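Local coordinates for protein NADP-dependent alcohol dehydrogenase (Entamoeba histolytica, PDB 2OUI) that catalyses the NADP-dependent interconversion of alcohols and carbonyl compounds, as a zinc-binding, tetrameric member of the alcohol dehydrogenase family, at residues Ala27-Leu32 / Phe124-Ala129; Val62-Lys67 / Gly78-Val83; Ala85-Trp90 / Gly109-Asn114. The protein carries 1 engineered substitution. One frame throughout, in Å; residues are numbered along the deposited sequence.

Contact 1: residues Ala27-Leu32 / Phe124-Ala129; sequences ALVRPL and FHVNEA
A27 with V126 and V29 with F124 face each other as hydrogen-bonded antiparallel pairs, each closed by two backbone bonds. A27 N gives to V126 O and V126 N returns to A27 O at 3.0 Å; V29 N gives to F124 O, and F124 N reaches V29 O at 2.8 Å. Between them L28 and H125 form the non-hydrogen-bonded pair, where the CA of L28 lies 3.4 Å from the O of F124 in a CA-H...O contact.

Apolar contacts gather on the face that carries A27, V29, F124 and V126. F124 holds its CG between the backbone N and the carbonyl carbon (chi1 57°), which folds the ring back over the neighbouring strand. V29 CB sits over the ring face, 4.0 Å from its centroid, a CH-pi contact, while V29 CG1 approaches CZ of F124 to 3.5 Å. The other branch, V29 CG2, turns to CG2 of V126 at 3.8 Å. Past the end of the strand, at the start of helix 129-132, CB of A129 presses on CB of A27 at 3.5 Å, a close methyl-to-methyl contact.

On the other face the contact is lighter: L28 CD2 meets CD2 of the H125 imidazole, and the ring nitrogens of H125 are bound by residues beyond the two segments, NE2 to D26 OD2 and ND1 to K116 NZ.

With strand 61-68 pairing along the far edge of 27-34, the arrangement is that of the curled beta-sheet in the GroES-like domain of zinc-dependent alcohol dehydrogenases.

Contact 2: residues Val62-Lys67 / Gly78-Val83; sequences VGQIVK and GDKVIV
A beta hairpin of the GroES-like domain brings V62-K67 against G78-V83, with the intervening residues making the connection between its two antiparallel strands. G63 and V81 are the hydrogen-bonded pair at its middle: G63 N to V81 O and V81 N to G63 O, both 2.8 Å. The non-hydrogen-bonded pairs on either side, V62 with I82 and Q64 with K80, add CA-H...O contacts, among them K80 CA to G63 O.

Toward the connection the pairing goes on past the regular strand. I65 N binds D79 O, and G78 N gives to I65 O in a nearly straight bond. G78 turns the chain with a positive phi of 101°, backbone angles that glycine adopts readily. I65 lays its CG1 beside the D79 O, 3.4 Å away, and the side chains of I65 and V81 cross at about a right angle, CD1 touching CG1.

Beyond I65 the strand makes a classic bulge, V66 and K67 together opposite the single residue L28 of neighbouring strand 27-34. On the face shared by Q64 and K80, the ammonium of K80 pairs with D357, whereas OE1 of Q64 accepts from R30 NH2. Extended, with CG anti to the backbone N (chi1 -174°), Q64 brings its amide to G78, where NE2, tilted 28° from the carbonyl plane, donates to G78 O at 3.1 Å, the acceptor lying in the amide plane, and also binds E356 O.

Contact 3: residues Ala85-Trp90 / Gly109-Asn114; sequences AITPDW and GWKFSN
I86 and G109 make the close-packed centre of this contact between two irregular loops. The carbonyl O of G109 accepts a hydrogen bond from T87 N at 2.9 Å, and I86 CA lies 3.3 Å from it in a CA-H...O contact. G109 is packed tightly against I86, whose CG2 lies 3.9 Å from G109 C. Further out, CD1 of I86 touches CB of W110 at 3.7 Å. On the other flank CG2 of T87 meets CE2 of F112, the two side chains crossing at about a right angle. A water bridges the two loops within this packed part, donating to A85 O at 2.7 Å, accepting from K111 N and hydrogen-bonded to T87 OG1, which also pairs with N127.

These loops belong to the catalytic-domain part of the zinc-dependent alcohol dehydrogenase fold, beside the metal held by C37, H59 and D150. The side chain of W110 comes within about 6 Å of the zinc and packs edge-to-face with the ligand H59, so this end of the contact probably borders the active-site pocket. The side chain of I86 is also about 4 Å from a bound cacodylate, an ion that probably comes from the crystallisation liquor. N114 lays its CB over the centre of the W110 ring, and its ND2 donates to W110 O.

The more open side is formed by D89 and K111, both partly exposed. K111 runs its CD and CE past T87 O before the chain bends at its last torsion (chi4 -67°), and NZ forms a salt bridge to D89 OD2 at 2.7 Å, approaching on the syn side of the carboxylate, 22° out of its plane. NZ also donates to G108 O, and S103 OG is a second partner of D89 OD2.

How the contacts relate
All three contacts lie in the GroES-like domain, yet they show how one domain combines a regular sheet with irregular loops. Contacts 1 and 2, with centres about 7 Å apart, share a sheet in which strands 27-34 and 61-68 are neighbours, so 27-34 runs between 124-126 and the hairpin. Contact 3 is nearer the zinc; its centre is about 12 Å from that of contact 1 and about 17 Å from that of contact 2. Along the chain, contact 2 closes before contact 3 opens, and contact 1 encloses both. F112 packs against V83 and H125, and E128, in the turn after strand 124-126, bonds to W90, tying that turn to the loops beside the metal.

Contact 1: residues Ala27-Leu32 / Phe124-Ala129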
loop_
_atom_site.group_PDB
_atom_site.type_symbol
_atom_site.label_atom_id
_atom_site.label_comp_id
_atom_site.label_asym_id
_atom_site.label_seq_id
_atom_site.Cartn_x
_atom_site.Cartn_y
_atom_site.Cartn_z
ATOM N N ALA A 27 24.685 24.757 1.741
ATOM C CA ALA A 27 26.064 24.527 2.218
ATOM C C ALA A 27 26.993 24.403 1.035
ATOM O O ALA A 27 26.588 23.955 -0.036
ATOM C CB ALA A 27 26.141 23.267 3.079
ATOM N N LEU A 28 28.239 24.815 1.221
ATOM C CA LEU A 28 29.272 24.559 0.245
ATOM C C LEU A 28 30.130 23.427 0.783
ATOM O O LEU A 28 30.462 23.416 1.970
ATOM C CB LEU A 28 30.128 25.802 0.012
ATOM C CG LEU A 28 29.399 27.049 -0.521
ATOM C CD1 LEU A 28 30.416 28.116 -0.847
ATOM C CD2 LEU A 28 28.556 26.718 -1.786
ATOM N N VAL A 29 30.501 22.494 -0.098
ATOM C CA VAL A 29 31.142 21.245 0.309
ATOM C C VAL A 29 32.376 20.984 -0.565
ATOM O O VAL A 29 32.332 21.196 -1.785
ATOM C CB VAL A 29 30.115 20.047 0.179
ATOM C CG1 VAL A 29 30.748 18.700 0.575
ATOM C CG2 VAL A 29 28.879 20.298 1.013
ATOM N N ARG A 30 33.480 20.542 0.049
ATOM C CA ARG A 30 34.651 20.085 -0.719
ATOM C C ARG A 30 34.685 18.558 -0.716
ATOM O O ARG A 30 34.336 17.932 0.300
ATOM C CB ARG A 30 35.948 20.684 -0.138
ATOM C CG ARG A 30 36.343 20.164 1.231
ATOM C CD ARG A 30 37.637 20.904 1.711
ATOM N NE ARG A 30 38.124 20.445 3.010
ATOM C CZ ARG A 30 39.165 20.972 3.651
ATOM N NH1 ARG A 30 39.824 21.994 3.121
ATOM N NH2 ARG A 30 39.554 20.474 4.827
ATOM N N PRO A 31 35.036 17.928 -1.867
ATOM C CA PRO A 31 35.000 16.450 -1.907
ATOM C C PRO A 31 36.149 15.764 -1.170
ATOM O O PRO A 31 37.304 16.219 -1.273
ATOM C CB PRO A 31 35.135 16.143 -3.406
ATOM C CG PRO A 31 35.967 17.284 -3.955
ATOM C CD PRO A 31 35.440 18.504 -3.171
ATOM N N LEU A 32 35.827 14.672 -0.468
ATOM C CA LEU A 32 36.803 13.793 0.196
ATOM C C LEU A 32 36.896 12.443 -0.503
ATOM O O LEU A 32 37.931 11.824 -0.497
ATOM C CB LEU A 32 36.406 13.537 1.645
ATOM C CG LEU A 32 36.381 14.716 2.621
ATOM C CD1 LEU A 32 35.886 14.200 3.954
ATOM C CD2 LEU A 32 37.769 15.331 2.741
ATOM N N PHE A 124 31.497 22.265 -4.191
ATOM C CA PHE A 124 30.188 22.219 -4.838
ATOM C C PHE A 124 29.082 22.668 -3.889
ATOM O O PHE A 124 29.320 22.855 -2.686
ATOM C CB PHE A 124 29.910 20.839 -5.455
ATOM C CG PHE A 124 29.984 19.707 -4.476
ATOM C CD1 PHE A 124 28.871 19.356 -3.709
ATOM C CD2 PHE A 124 31.164 18.980 -4.327
ATOM C CE1 PHE A 124 28.939 18.300 -2.794
ATOM C CE2 PHE A 124 31.239 17.923 -3.422
ATOM C CZ PHE A 124 30.125 17.578 -2.666
ATOM N N HIS A 125 27.879 22.843 -4.443
ATOM C CA HIS A 125 26.801 23.492 -3.752
ATOM C C HIS A 125 25.706 22.465 -3.460
ATOM O O HIS A 125 25.302 21.692 -4.348
ATOM C CB HIS A 125 26.254 24.629 -4.618
ATOM C CG HIS A 125 25.046 25.316 -4.048
ATOM N ND1 HIS A 125 23.772 24.786 -4.144
ATOM C CD2 HIS A 125 24.914 26.504 -3.418
ATOM C CE1 HIS A 125 22.913 25.608 -3.567
ATOM N NE2 HIS A 125 23.582 26.662 -3.121
ATOM N N VAL A 126 25.191 22.497 -2.235
ATOM C CA VAL A 126 24.076 21.640 -1.848
ATOM C C VAL A 126 22.888 22.504 -1.405
ATOM O O VAL A 126 23.009 23.307 -0.468
ATOM C CB VAL A 126 24.462 20.683 -0.691
ATOM C CG1 VAL A 126 23.276 19.760 -0.324
ATOM C CG2 VAL A 126 25.706 19.883 -1.058
ATOM N N ASN A 127 21.739 22.352 -2.072
ATOM C CA ASN A 127 20.513 23.075 -1.661
ATOM C C ASN A 127 19.872 22.409 -0.445
ATOM O O ASN A 127 19.976 21.201 -0.297
ATOM C CB ASN A 127 19.485 23.063 -2.802
ATOM C CG ASN A 127 19.155 21.660 -3.249
ATOM O OD1 ASN A 127 20.014 20.936 -3.773
ATOM N ND2 ASN A 127 17.911 21.252 -3.027
ATOM N N GLU A 128 19.185 23.188 0.400
ATOM C CA GLU A 128 18.506 22.614 1.582
ATOM C C GLU A 128 19.414 21.652 2.366
ATOM O O GLU A 128 19.089 20.485 2.591
ATOM C CB GLU A 128 17.157 21.979 1.175
ATOM C CG GLU A 128 16.166 23.087 0.768
ATOM C CD GLU A 128 14.846 22.551 0.267
ATOM O OE1 GLU A 128 14.397 21.499 0.775
ATOM O OE2 GLU A 128 14.256 23.210 -0.623
ATOM N N ALA A 129 20.570 22.167 2.785
ATOM C CA ALA A 129 21.625 21.311 3.328
ATOM C C ALA A 129 21.242 20.513 4.595
ATOM O O ALA A 129 21.675 19.372 4.752
ATOM C CB ALA A 129 22.892 22.139 3.585
#

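Contact 2: residues Val62-Lys67 / Gly78-Val83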
loop_
_atom_site.group_PDB
_atom_site.type_symbol
_atom_site.label_atom_id
_atom_site.label_comp_id
_atom_site.label_asym_id
_atom_site.label_seq_id
_atom_site.Cartn_x
_atom_site.Cartn_y
_atom_site.Cartn_z
ATOM N N VAL A 62 31.408 11.870 -0.859
ATOM C CA VAL A 62 31.475 12.096 0.595
ATOM C C VAL A 62 32.307 13.375 0.670
ATOM O O VAL A 62 33.283 13.515 -0.064
ATOM C CB VAL A 62 32.196 10.944 1.311
ATOM C CG1 VAL A 62 32.621 11.328 2.739
ATOM C CG2 VAL A 62 31.293 9.698 1.316
ATOM N N GLY A 63 31.889 14.328 1.491
ATOM C CA GLY A 63 32.543 15.623 1.443
ATOM C C GLY A 63 32.658 16.254 2.801
ATOM O O GLY A 63 32.269 15.665 3.808
ATOM N N GLN A 64 33.235 17.442 2.817
ATOM C CA GLN A 64 33.427 18.183 4.054
ATOM C C GLN A 64 32.837 19.581 3.881
ATOM O O GLN A 64 33.116 20.270 2.885
ATOM C CB GLN A 64 34.936 18.242 4.371
ATOM C CG GLN A 64 35.232 18.868 5.721
ATOM C CD GLN A 64 36.693 18.732 6.113
ATOM O OE1 GLN A 64 37.588 18.825 5.259
ATOM N NE2 GLN A 64 36.948 18.557 7.416
ATOM N N ILE A 65 32.013 20.016 4.833
ATOM C CA ILE A 65 31.434 21.375 4.792
ATOM C C ILE A 65 32.492 22.472 4.890
ATOM O O ILE A 65 33.292 22.463 5.820
ATOM C CB ILE A 65 30.428 21.592 5.949
ATOM C CG1 ILE A 65 29.442 20.417 6.035
ATOM C CG2 ILE A 65 29.702 22.951 5.811
ATOM C CD1 ILE A 65 28.527 20.293 4.861
ATOM N N VAL A 66 32.473 23.411 3.935
ATOM C CA VAL A 66 33.382 24.574 3.962
ATOM C C VAL A 66 32.635 25.883 4.228
ATOM O O VAL A 66 33.243 26.872 4.611
ATOM C CB VAL A 66 34.275 24.697 2.677
ATOM C CG1 VAL A 66 35.165 23.486 2.555
ATOM C CG2 VAL A 66 33.422 24.860 1.406
ATOM N N LYS A 67 31.312 25.889 4.031
ATOM C CA LYS A 67 30.507 27.083 4.322
ATOM C C LYS A 67 29.079 26.680 4.539
ATOM O O LYS A 67 28.593 25.804 3.842
ATOM C CB LYS A 67 30.546 28.050 3.151
ATOM C CG LYS A 67 29.953 29.451 3.454
ATOM C CD LYS A 67 30.087 30.370 2.252
ATOM C CE LYS A 67 29.582 31.788 2.559
ATOM N NZ LYS A 67 30.151 32.334 3.837
ATOM N N GLY A 78 33.501 22.140 8.571
ATOM C CA GLY A 78 34.340 21.050 9.077
ATOM C C GLY A 78 33.668 19.678 9.133
ATOM O O GLY A 78 34.356 18.649 9.076
ATOM N N ASP A 79 32.337 19.645 9.231
ATOM C CA ASP A 79 31.593 18.383 9.284
ATOM C C ASP A 79 31.778 17.535 8.024
ATOM O O ASP A 79 31.795 18.062 6.919
ATOM C CB ASP A 79 30.086 18.617 9.436
ATOM C CG ASP A 79 29.678 19.002 10.851
ATOM O OD1 ASP A 79 30.495 18.876 11.794
ATOM O OD2 ASP A 79 28.517 19.438 11.019
ATOM N N LYS A 80 31.894 16.226 8.209
ATOM C CA LYS A 80 32.072 15.306 7.101
ATOM C C LYS A 80 30.715 14.666 6.809
ATOM O O LYS A 80 30.007 14.245 7.724
ATOM C CB LYS A 80 33.155 14.278 7.424
ATOM C CG LYS A 80 34.523 14.947 7.623
ATOM C CD LYS A 80 35.641 13.956 7.873
ATOM C CE LYS A 80 36.904 14.733 8.249
ATOM N NZ LYS A 80 37.993 13.861 8.753
ATOM N N VAL A 81 30.343 14.618 5.530
ATOM C CA VAL A 81 28.964 14.282 5.158
ATOM C C VAL A 81 28.922 13.313 3.987
ATOM O O VAL A 81 29.843 13.288 3.149
ATOM C CB VAL A 81 28.136 15.538 4.745
ATOM C CG1 VAL A 81 27.841 16.433 5.953
ATOM C CG2 VAL A 81 28.879 16.371 3.661
ATOM N N ILE A 82 27.838 12.556 3.934
ATOM C CA ILE A 82 27.501 11.716 2.808
ATOM C C ILE A 82 26.558 12.561 1.946
ATOM O O ILE A 82 25.502 13.025 2.412
ATOM C CB ILE A 82 26.765 10.432 3.278
ATOM C CG1 ILE A 82 27.671 9.579 4.171
ATOM C CG2 ILE A 82 26.373 9.586 2.108
ATOM C CD1 ILE A 82 26.895 8.518 4.989
ATOM N N VAL A 83 26.928 12.760 0.694
ATOM C CA VAL A 83 26.106 13.574 -0.192
ATOM C C VAL A 83 25.252 12.658 -1.084
ATOM O O VAL A 83 25.808 11.870 -1.865
ATOM C CB VAL A 83 26.977 14.479 -1.093
ATOM C CG1 VAL A 83 26.089 15.462 -1.881
ATOM C CG2 VAL A 83 28.027 15.259 -0.246
#

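Contact 3: residues Ala85-Trp90 / Gly109-Asn114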
loop_
_atom_site.group_PDB
_atom_site.type_symbol
_atom_site.label_atom_id
_atom_site.label_comp_id
_atom_site.label_asym_id
_atom_site.label_seq_id
_atom_site.Cartn_x
_atom_site.Cartn_y
_atom_site.Cartn_z
ATOM N N ALA A 85 23.026 11.550 -4.294
ATOM C CA ALA A 85 22.991 12.028 -5.685
ATOM C C ALA A 85 21.761 12.916 -5.897
ATOM O O ALA A 85 21.797 13.853 -6.695
ATOM C CB ALA A 85 22.954 10.851 -6.685
ATOM N N ILE A 86 20.675 12.582 -5.181
ATOM C CA ILE A 86 19.384 13.280 -5.293
ATOM C C ILE A 86 19.228 14.168 -4.076
ATOM O O ILE A 86 19.324 13.706 -2.925
ATOM C CB ILE A 86 18.171 12.300 -5.459
ATOM C CG1 ILE A 86 18.007 11.860 -6.943
ATOM C CG2 ILE A 86 16.850 12.956 -5.038
ATOM C CD1 ILE A 86 19.263 11.291 -7.621
ATOM N N THR A 87 19.057 15.457 -4.343
ATOM C CA THR A 87 18.982 16.481 -3.291
ATOM C C THR A 87 17.692 17.279 -3.544
ATOM O O THR A 87 17.713 18.345 -4.172
ATOM C CB THR A 87 20.209 17.455 -3.332
ATOM O OG1 THR A 87 20.331 17.982 -4.655
ATOM C CG2 THR A 87 21.513 16.759 -2.947
ATOM N N PRO A 88 16.548 16.763 -3.070
ATOM C CA PRO A 88 15.254 17.375 -3.401
ATOM C C PRO A 88 15.020 18.799 -2.860
ATOM O O PRO A 88 15.694 19.261 -1.917
ATOM C CB PRO A 88 14.230 16.415 -2.738
ATOM C CG PRO A 88 14.968 15.112 -2.599
ATOM C CD PRO A 88 16.389 15.563 -2.235
ATOM N N ASP A 89 14.068 19.481 -3.477
ATOM C CA ASP A 89 13.492 20.718 -2.929
ATOM C C ASP A 89 12.273 20.207 -2.172
ATOM O O ASP A 89 11.239 19.880 -2.786
ATOM C CB ASP A 89 13.037 21.633 -4.065
ATOM C CG ASP A 89 14.114 21.806 -5.167
ATOM O OD1 ASP A 89 15.123 22.514 -4.936
ATOM O OD2 ASP A 89 13.934 21.236 -6.274
ATOM N N TRP A 90 12.407 20.086 -0.859
ATOM C CA TRP A 90 11.432 19.319 -0.055
ATOM C C TRP A 90 10.006 19.913 0.045
ATOM O O TRP A 90 9.067 19.210 0.431
ATOM C CB TRP A 90 12.042 18.992 1.328
ATOM C CG TRP A 90 13.114 17.950 1.208
ATOM C CD1 TRP A 90 14.462 18.157 1.057
ATOM C CD2 TRP A 90 12.914 16.542 1.144
ATOM N NE1 TRP A 90 15.118 16.944 0.931
ATOM C CE2 TRP A 90 14.184 15.937 0.987
ATOM C CE3 TRP A 90 11.770 15.717 1.232
ATOM C CZ2 TRP A 90 14.346 14.547 0.904
ATOM C CZ3 TRP A 90 11.936 14.335 1.146
ATOM C CH2 TRP A 90 13.202 13.765 0.969
ATOM N N GLY A 109 14.679 16.349 -8.728
ATOM C CA GLY A 109 15.467 16.131 -7.515
ATOM C C GLY A 109 16.881 15.635 -7.808
ATOM O O GLY A 109 17.762 15.692 -6.942
ATOM N N TRP A 110 17.096 15.120 -9.020
ATOM C CA TRP A 110 18.439 14.768 -9.462
ATOM C C TRP A 110 19.043 16.012 -10.130
ATOM O O TRP A 110 18.791 16.296 -11.314
ATOM C CB TRP A 110 18.409 13.560 -10.412
ATOM C CG TRP A 110 19.750 13.265 -11.065
ATOM C CD1 TRP A 110 21.007 13.526 -10.554
ATOM C CD2 TRP A 110 19.956 12.619 -12.326
ATOM N NE1 TRP A 110 21.976 13.099 -11.448
ATOM C CE2 TRP A 110 21.357 12.563 -12.549
ATOM C CE3 TRP A 110 19.090 12.127 -13.315
ATOM C CZ2 TRP A 110 21.909 11.999 -13.704
ATOM C CZ3 TRP A 110 19.630 11.586 -14.462
ATOM C CH2 TRP A 110 21.037 11.517 -14.648
ATOM N N LYS A 111 19.818 16.764 -9.349
ATOM C CA LYS A 111 20.343 18.043 -9.817
ATOM C C LYS A 111 21.765 17.885 -10.355
ATOM O O LYS A 111 22.047 18.232 -11.537
ATOM C CB LYS A 111 20.274 19.093 -8.685
ATOM C CG LYS A 111 18.836 19.262 -8.168
ATOM C CD LYS A 111 18.680 20.463 -7.224
ATOM C CE LYS A 111 17.217 20.469 -6.647
ATOM N NZ LYS A 111 16.190 20.743 -7.695
ATOM N N PHE A 112 22.650 17.393 -9.483
ATOM C CA PHE A 112 24.072 17.192 -9.795
ATOM C C PHE A 112 24.254 16.400 -11.101
ATOM O O PHE A 112 23.836 15.251 -11.181
ATOM C CB PHE A 112 24.753 16.364 -8.709
ATOM C CG PHE A 112 24.886 17.049 -7.360
ATOM C CD1 PHE A 112 25.399 18.337 -7.246
ATOM C CD2 PHE A 112 24.607 16.334 -6.201
ATOM C CE1 PHE A 112 25.571 18.950 -5.970
ATOM C CE2 PHE A 112 24.779 16.927 -4.934
ATOM C CZ PHE A 112 25.250 18.234 -4.826
ATOM N N SER A 113 24.935 16.997 -12.081
ATOM C CA SER A 113 25.232 16.381 -13.396
ATOM C C SER A 113 23.984 16.002 -14.194
ATOM O O SER A 113 24.085 15.301 -15.198
ATOM C CB SER A 113 26.256 15.210 -13.333
ATOM O OG SER A 113 25.649 13.944 -13.084
ATOM N N ASN A 114 22.818 16.470 -13.748
ATOM C CA ASN A 114 21.620 16.503 -14.610
ATOM C C ASN A 114 21.468 17.904 -15.230
ATOM O O ASN A 114 21.675 18.083 -16.443
ATOM C CB ASN A 114 20.375 16.049 -13.817
ATOM C CG ASN A 114 19.091 16.088 -14.635
ATOM O OD1 ASN A 114 19.101 16.344 -15.857
ATOM N ND2 ASN A 114 17.965 15.802 -13.963
HETATM O O HOH W 1 21.286 16.469 -6.859
#